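Long-range contact in SPI-1 type 3 secretion system secretin (Salmonella enterica subsp. enterica serovar Typhimurium, PDB 4G08), which forms a ring-shaped multimeric structure with an apparent central pore in the outer membrane as part of the injectisome that delivers bacterial effector proteins into eukaryotic host cells: residues 93-103 with 141-152. Sequence-based numbering, arbitrary orientation. Where two conformers were deposited one is given.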
ATOM      1  N   VAL A  93      10.748   3.915 -12.222  1.00 18.78           N
ATOM      2  CA  VAL A  93      10.621   2.603 -12.829  1.00 18.52           C
ATOM      3  C   VAL A  93      10.625   2.769 -14.332  1.00 19.65           C
ATOM      4  O   VAL A  93       9.996   3.684 -14.864  1.00 20.39           O
ATOM      5  CB  VAL A  93       9.305   1.926 -12.426  1.00 17.43           C
ATOM      6  CG1 VAL A  93       9.274   0.490 -12.905  1.00 17.45           C
ATOM      7  CG2 VAL A  93       9.127   1.980 -10.923  1.00 23.85           C
ATOM      8  N   SER A  94      11.441   1.962 -14.995  1.00 18.17           N
ATOM      9  CA  SER A  94      11.493   1.963 -16.449  1.00 18.94           C
ATOM     10  C   SER A  94      10.272   1.272 -17.007  1.00 21.63           C
ATOM     11  O   SER A  94       9.814   0.256 -16.484  1.00 19.20           O
ATOM     12  CB  SER A  94      12.756   1.268 -16.959  1.00 20.96           C
ATOM     13  OG  SER A  94      13.916   2.000 -16.603  1.00 31.00           O
ATOM     14  N   LEU A  95       9.725   1.867 -18.055  1.00 18.51           N
ATOM     15  CA  LEU A  95       8.646   1.262 -18.806  1.00 20.20           C
ATOM     16  C   LEU A  95       8.785   1.621 -20.275  1.00 22.60           C
ATOM     17  O   LEU A  95       8.160   2.570 -20.739  1.00 24.98           O
ATOM     18  CB  LEU A  95       7.303   1.777 -18.291  1.00 17.00           C
ATOM     19  CG  LEU A  95       6.113   0.932 -18.715  1.00 22.71           C
ATOM     20  CD1 LEU A  95       6.165  -0.404 -18.003  1.00 22.91           C
ATOM     21  CD2 LEU A  95       4.813   1.644 -18.413  1.00 18.12           C
ATOM     22  N   ARG A  96       9.653   0.914 -20.989  1.00 18.22           N
ATOM     23  CA  ARG A  96      10.027   1.325 -22.346  1.00 17.47           C
ATOM     24  C   ARG A  96       9.133   0.763 -23.456  1.00 26.23           C
ATOM     25  O   ARG A  96       9.087   1.334 -24.545  1.00 22.41           O
ATOM     26  CB  ARG A  96      11.474   0.946 -22.639  1.00 20.13           C
ATOM     27  CG  ARG A  96      12.423   1.136 -21.474  1.00 23.50           C
ATOM     28  CD  ARG A  96      12.861   2.582 -21.433  1.00 27.19           C
ATOM     29  NE  ARG A  96      13.719   2.896 -20.305  1.00 20.16           N
ATOM     30  CZ  ARG A  96      14.052   4.135 -19.978  1.00 25.63           C
ATOM     31  NH1 ARG A  96      13.647   5.144 -20.736  1.00 21.75           N
ATOM     32  NH2 ARG A  96      14.797   4.364 -18.914  1.00 19.91           N
ATOM     33  N   ASN A  97       8.633  -0.457 -23.275  1.00 19.35           N
ATOM     34  CA  ASN A  97       8.040  -1.219 -24.387  1.00 19.49           C
ATOM     35  C   ASN A  97       6.536  -1.420 -24.284  1.00 20.47           C
ATOM     36  O   ASN A  97       5.935  -2.117 -25.105  1.00 19.28           O
ATOM     37  CB  ASN A  97       8.720  -2.578 -24.531  1.00 21.40           C
ATOM     38  CG  ASN A  97      10.222  -2.458 -24.630  1.00 24.52           C
ATOM     39  OD1 ASN A  97      10.734  -1.592 -25.333  1.00 25.05           O
ATOM     40  ND2 ASN A  97      10.927  -3.191 -23.780  1.00 23.55           N
ATOM     41  N   VAL A  98       5.929  -0.752 -23.316  1.00 21.74           N
ATOM     42  CA  VAL A  98       4.491  -0.814 -23.117  1.00 19.04           C
ATOM     43  C   VAL A  98       3.980   0.564 -22.745  1.00 24.23           C
ATOM     44  O   VAL A  98       4.712   1.358 -22.162  1.00 22.62           O
ATOM     45  CB  VAL A  98       4.170  -1.784 -21.983  1.00 28.37           C
ATOM     46  CG1 VAL A  98       2.843  -1.446 -21.337  1.00 32.79           C
ATOM     47  CG2 VAL A  98       4.166  -3.198 -22.519  1.00 22.50           C
ATOM     48  N   SER A  99       2.761   0.883 -23.160  1.00 26.42           N
ATOM     49  CA  SER A  99       2.184   2.177 -22.824  1.00 24.06           C
ATOM     50  C   SER A  99       1.866   2.216 -21.348  1.00 26.09           C
ATOM     51  O   SER A  99       1.503   1.206 -20.750  1.00 21.34           O
ATOM     52  CB  SER A  99       0.921   2.470 -23.633  1.00 26.34           C
ATOM     53  OG  SER A  99      -0.121   1.560 -23.327  1.00 30.55           O
ATOM     54  N   LEU A 100       2.015   3.396 -20.769  1.00 22.63           N
ATOM     55  CA  LEU A 100       1.724   3.565 -19.371  1.00 22.53           C
ATOM     56  C   LEU A 100       0.277   3.188 -19.131  1.00 24.18           C
ATOM     57  O   LEU A 100      -0.048   2.561 -18.162  1.00 19.80           O
ATOM     58  CB  LEU A 100       1.999   4.985 -18.928  1.00 22.90           C
ATOM     59  CG  LEU A 100       1.641   5.306 -17.479  1.00 27.56           C
ATOM     60  CD1 LEU A 100       2.288   4.368 -16.519  1.00 32.24           C
ATOM     61  CD2 LEU A 100       1.981   6.745 -17.114  1.00 36.82           C
ATOM     62  N   ASN A 101      -0.574   3.546 -20.077  1.00 26.67           N
ATOM     63  CA  ASN A 101      -1.972   3.228 -19.947  1.00 29.04           C
ATOM     64  C   ASN A 101      -2.266   1.737 -19.968  1.00 21.50           C
ATOM     65  O   ASN A 101      -3.054   1.273 -19.202  1.00 24.04           O
ATOM     66  CB  ASN A 101      -2.831   4.012 -20.948  1.00 33.18           C
ATOM     67  CG  ASN A 101      -4.278   4.065 -20.552  1.00 32.97           C
ATOM     68  OD1 ASN A 101      -4.657   4.814 -19.682  1.00 41.41           O
ATOM     69  ND2 ASN A 101      -5.078   3.239 -21.162  1.00 42.48           N
ATOM     70  N   GLU A 102      -1.593   1.001 -20.823  1.00 24.88           N
ATOM     71  CA  GLU A 102      -1.695  -0.459 -20.875  1.00 27.30           C
ATOM     72  C   GLU A 102      -1.219  -1.082 -19.566  1.00 25.16           C
ATOM     73  O   GLU A 102      -1.802  -2.049 -19.083  1.00 22.55           O
ATOM     74  CB  GLU A 102      -0.835  -0.966 -22.040  1.00 30.44           C
ATOM     75  CG  GLU A 102      -0.955  -2.441 -22.402  1.00 41.31           C
ATOM     76  CD  GLU A 102       0.037  -2.847 -23.490  1.00 50.45           C
ATOM     77  OE1 GLU A 102       0.707  -1.951 -24.059  1.00 45.18           O
ATOM     78  OE2 GLU A 102       0.194  -4.064 -23.730  1.00 51.30           O
ATOM     79  N   PHE A 103      -0.123  -0.564 -19.030  1.00 21.97           N
ATOM     80  CA  PHE A 103       0.438  -1.093 -17.794  1.00 15.55           C
ATOM     81  C   PHE A 103      -0.455  -0.812 -16.586  1.00 17.25           C
ATOM     82  O   PHE A 103      -0.787  -1.716 -15.822  1.00 19.43           O
ATOM     83  CB  PHE A 103       1.822  -0.509 -17.564  1.00 18.60           C
ATOM     84  CG  PHE A 103       2.487  -1.027 -16.339  1.00 18.44           C
ATOM     85  CD1 PHE A 103       2.768  -2.372 -16.217  1.00 17.55           C
ATOM     86  CD2 PHE A 103       2.713  -0.197 -15.264  1.00 16.57           C
ATOM     87  CE1 PHE A 103       3.352  -2.864 -15.076  1.00 16.00           C
ATOM     88  CE2 PHE A 103       3.251  -0.690 -14.101  1.00 16.21           C
ATOM     89  CZ  PHE A 103       3.575  -2.025 -14.009  1.00 14.65           C
ATOM     90  N   VAL A 141       7.295  -2.508  -9.398  1.00 13.65           N
ATOM     91  CA  VAL A 141       8.573  -2.630 -10.062  1.00 15.53           C
ATOM     92  C   VAL A 141       8.733  -3.991 -10.726  1.00 17.40           C
ATOM     93  O   VAL A 141       9.161  -4.073 -11.876  1.00 16.26           O
ATOM     94  CB  VAL A 141       9.697  -2.432  -9.049  1.00 20.54           C
ATOM     95  CG1 VAL A 141      11.033  -2.810  -9.658  1.00 21.56           C
ATOM     96  CG2 VAL A 141       9.703  -0.992  -8.576  1.00 17.68           C
ATOM     97  N   ASN A 142       8.428  -5.065 -10.006  1.00 14.23           N
ATOM     98  CA  ASN A 142       8.499  -6.376 -10.634  0.56 18.03           C
ATOM     99  C   ASN A 142       7.571  -6.449 -11.829  1.00 17.53           C
ATOM    100  O   ASN A 142       7.942  -7.021 -12.849  1.00 18.28           O
ATOM    101  CB  ASN A 142       8.199  -7.515  -9.666  0.56 18.93           C
ATOM    102  CG  ASN A 142       8.256  -8.875 -10.338  0.56 18.14           C
ATOM    103  OD1 ASN A 142       9.285  -9.260 -10.902  0.56 18.80           O
ATOM    104  ND2 ASN A 142       7.111  -9.544 -10.410  0.56 15.47           N
ATOM    105  N   ALA A 143       6.345  -5.967 -11.684  1.00 14.29           N
ATOM    106  CA  ALA A 143       5.397  -6.091 -12.775  1.00 14.92           C
ATOM    107  C   ALA A 143       5.894  -5.338 -14.000  1.00 14.73           C
ATOM    108  O   ALA A 143       5.814  -5.839 -15.119  1.00 13.38           O
ATOM    109  CB  ALA A 143       4.033  -5.585 -12.363  1.00 15.40           C
ATOM    110  N   ALA A 144       6.435  -4.146 -13.790  1.00 13.77           N
ATOM    111  CA  ALA A 144       6.925  -3.356 -14.907  1.00 12.98           C
ATOM    112  C   ALA A 144       8.120  -4.036 -15.559  1.00 18.57           C
ATOM    113  O   ALA A 144       8.252  -4.037 -16.783  1.00 17.20           O
ATOM    114  CB  ALA A 144       7.299  -1.961 -14.446  1.00 15.51           C
ATOM    115  N   THR A 145       8.969  -4.654 -14.750  1.00 15.62           N
ATOM    116  CA  THR A 145      10.153  -5.310 -15.289  1.00 19.53           C
ATOM    117  C   THR A 145       9.797  -6.536 -16.115  1.00 19.07           C
ATOM    118  O   THR A 145      10.293  -6.702 -17.231  1.00 19.42           O
ATOM    119  CB  THR A 145      11.138  -5.704 -14.181  1.00 18.42           C
ATOM    120  OG1 THR A 145      11.456  -4.550 -13.392  1.00 28.57           O
ATOM    121  CG2 THR A 145      12.409  -6.253 -14.787  1.00 30.59           C
ATOM    122  N   MET A 146       8.862  -7.337 -15.616  1.00 18.73           N
ATOM    123  CA  MET A 146       8.386  -8.491 -16.357  0.81 22.27           C
ATOM    124  C   MET A 146       7.720  -8.044 -17.651  1.00 27.57           C
ATOM    125  O   MET A 146       7.988  -8.604 -18.715  1.00 19.18           O
ATOM    126  CB  MET A 146       7.408  -9.313 -15.518  0.81 21.34           C
ATOM    127  CG  MET A 146       8.061 -10.111 -14.396  0.81 27.85           C
ATOM    128  SD  MET A 146       9.563 -11.016 -14.846  0.81 36.63           S
ATOM    129  CE  MET A 146       9.170 -11.630 -16.485  0.81 27.17           C
ATOM    130  N   MET A 147       6.819  -7.073 -17.558  1.00 17.45           N
ATOM    131  CA  MET A 147       6.079  -6.658 -18.735  1.00 16.39           C
ATOM    132  C   MET A 147       6.958  -6.009 -19.801  1.00 17.06           C
ATOM    133  O   MET A 147       6.699  -6.164 -20.994  1.00 18.62           O
ATOM    134  CB  MET A 147       4.937  -5.724 -18.366  1.00 19.20           C
ATOM    135  CG  MET A 147       3.984  -5.532 -19.526  1.00 28.36           C
ATOM    136  SD  MET A 147       2.394  -4.793 -19.112  1.00 32.56           S
ATOM    137  CE  MET A 147       1.662  -6.127 -18.173  1.00 28.39           C
ATOM    138  N   ASP A 148       7.937  -5.217 -19.387  1.00 15.55           N
ATOM    139  CA  ASP A 148       8.796  -4.556 -20.354  1.00 20.39           C
ATOM    140  C   ASP A 148       9.610  -5.572 -21.137  1.00 23.38           C
ATOM    141  O   ASP A 148       9.719  -5.496 -22.361  1.00 21.16           O
ATOM    142  CB  ASP A 148       9.723  -3.568 -19.656  1.00 21.08           C
ATOM    143  CG  ASP A 148       9.714  -2.216 -20.314  1.00 22.95           C
ATOM    144  OD1 ASP A 148       8.789  -1.957 -21.112  1.00 22.61           O
ATOM    145  OD2 ASP A 148      10.666  -1.438 -20.089  1.00 26.01           O
ATOM    146  N   LYS A 149      10.152  -6.555 -20.438  1.00 17.57           N
ATOM    147  CA  LYS A 149      10.926  -7.574 -21.110  1.00 22.04           C
ATOM    148  C   LYS A 149      10.092  -8.349 -22.114  1.00 19.25           C
ATOM    149  O   LYS A 149      10.551  -8.653 -23.212  1.00 25.39           O
ATOM    150  CB  LYS A 149      11.528  -8.535 -20.113  1.00 25.13           C
ATOM    151  CG  LYS A 149      12.394  -9.553 -20.810  1.00 30.36           C
ATOM    152  CD  LYS A 149      12.996 -10.513 -19.816  1.00 40.85           C
ATOM    153  CE  LYS A 149      13.999  -9.790 -18.942  1.00 47.86           C
ATOM    154  NZ  LYS A 149      15.160  -9.311 -19.741  1.00 45.04           N
ATOM    155  N   GLN A 150       8.911  -8.768 -21.678  1.00 18.10           N
ATOM    156  CA  GLN A 150       8.129  -9.625 -22.546  0.56 20.93           C
ATOM    157  C   GLN A 150       7.692  -8.873 -23.822  1.00 22.91           C
ATOM    158  O   GLN A 150       7.156  -9.493 -24.742  1.00 24.70           O
ATOM    159  CB  GLN A 150       6.955 -10.262 -21.798  0.56 24.07           C
ATOM    160  CG  GLN A 150       7.349 -11.354 -20.796  0.56 24.67           C
ATOM    161  CD  GLN A 150       8.615 -12.123 -21.181  0.56 23.62           C
ATOM    162  OE1 GLN A 150       9.363 -12.538 -20.272  0.56 22.72           O
ATOM    163  NE2 GLN A 150       8.598 -12.717 -22.372  0.56 23.48           N
ATOM    164  N   ASN A 151       7.808  -7.546 -23.832  1.00 21.89           N
ATOM    165  CA  ASN A 151       7.399  -6.733 -24.986  1.00 19.13           C
ATOM    166  C   ASN A 151       8.592  -6.171 -25.729  1.00 19.86           C
ATOM    167  O   ASN A 151       8.449  -5.348 -26.629  1.00 23.15           O
ATOM    168  CB  ASN A 151       6.520  -5.569 -24.541  1.00 24.08           C
ATOM    169  CG  ASN A 151       5.097  -5.992 -24.272  1.00 30.55           C
ATOM    170  OD1 ASN A 151       4.300  -6.132 -25.198  1.00 31.30           O
ATOM    171  ND2 ASN A 151       4.810  -6.332 -23.022  1.00 25.12           N
ATOM    172  N   ASP A 152       9.774  -6.620 -25.345  1.00 20.39           N
ATOM    173  CA  ASP A 152      10.981  -6.065 -25.904  1.00 24.52           C
ATOM    174  C   ASP A 152      11.322  -6.752 -27.225  1.00 26.88           C
ATOM    175  O   ASP A 152      12.079  -7.725 -27.250  1.00 18.07           O
ATOM    176  CB  ASP A 152      12.115  -6.202 -24.899  1.00 25.14           C
ATOM    177  CG  ASP A 152      13.426  -5.694 -25.435  1.00 35.46           C
ATOM    178  OD1 ASP A 152      13.417  -4.813 -26.322  1.00 31.26           O
ATOM    179  OD2 ASP A 152      14.476  -6.167 -24.958  1.00 37.72           O
TER
HETATM  180  O   HOH W   1      11.235  -1.851 -15.520  1.00 25.00           O
HETATM  181  O   HOH W   2      12.016  -3.058 -27.795  1.00 33.95           O
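The carboxylate of Asp148, on helix 134-150, grips the backbone of the loop that joins strand 89-94 to helix 100-109 in the second periplasmic domain of this secretin, whose strand-helix-strand-strand-helix order (89-94, 100-109, 120-121, 127-132, 134-150) is consistent with a ring-building motif. OD2 accepts from Arg96 N at 2.7 Å and OD1 from Asn97 N at 2.6 Å. Both are syn bonds tilted somewhat out of the carboxylate plane and nearly straight, so two successive amides fix the rotation of the acid. The guanidinium of Arg96 does not touch it; Arg96 NE stays 5.3 Å from Asp148 OD2. Asn97 returns the grip: ND2 donates to Asp148 O, lying above that carbonyl plane, while Asn151 N reaches the same oxygen from the opposite face.

Toward the N-terminal side of Asp148 on the helix the packing is apolar. Ala144 CB meets Val93 CG1 at 3.5 Å and also touches Leu95 CD1 and Phe103 CZ. With CG anti to the backbone N (chi1 -178°), Phe103 reaches the helix; Leu95 CD1 lies over one face of its ring, offset toward the rim, and Met147 SD sits at the edge, in plane, 3.8 Å from Phe103 CD1, a Met-aromatic contact. Strand 127-132 backs this layer through Phe128, which touches Val93 and Leu95. Past Asp148, Asn151 ND2 donates to Met147 O at 2.8 Å, holding the amide where its nitrogen packs against Val98 CG2.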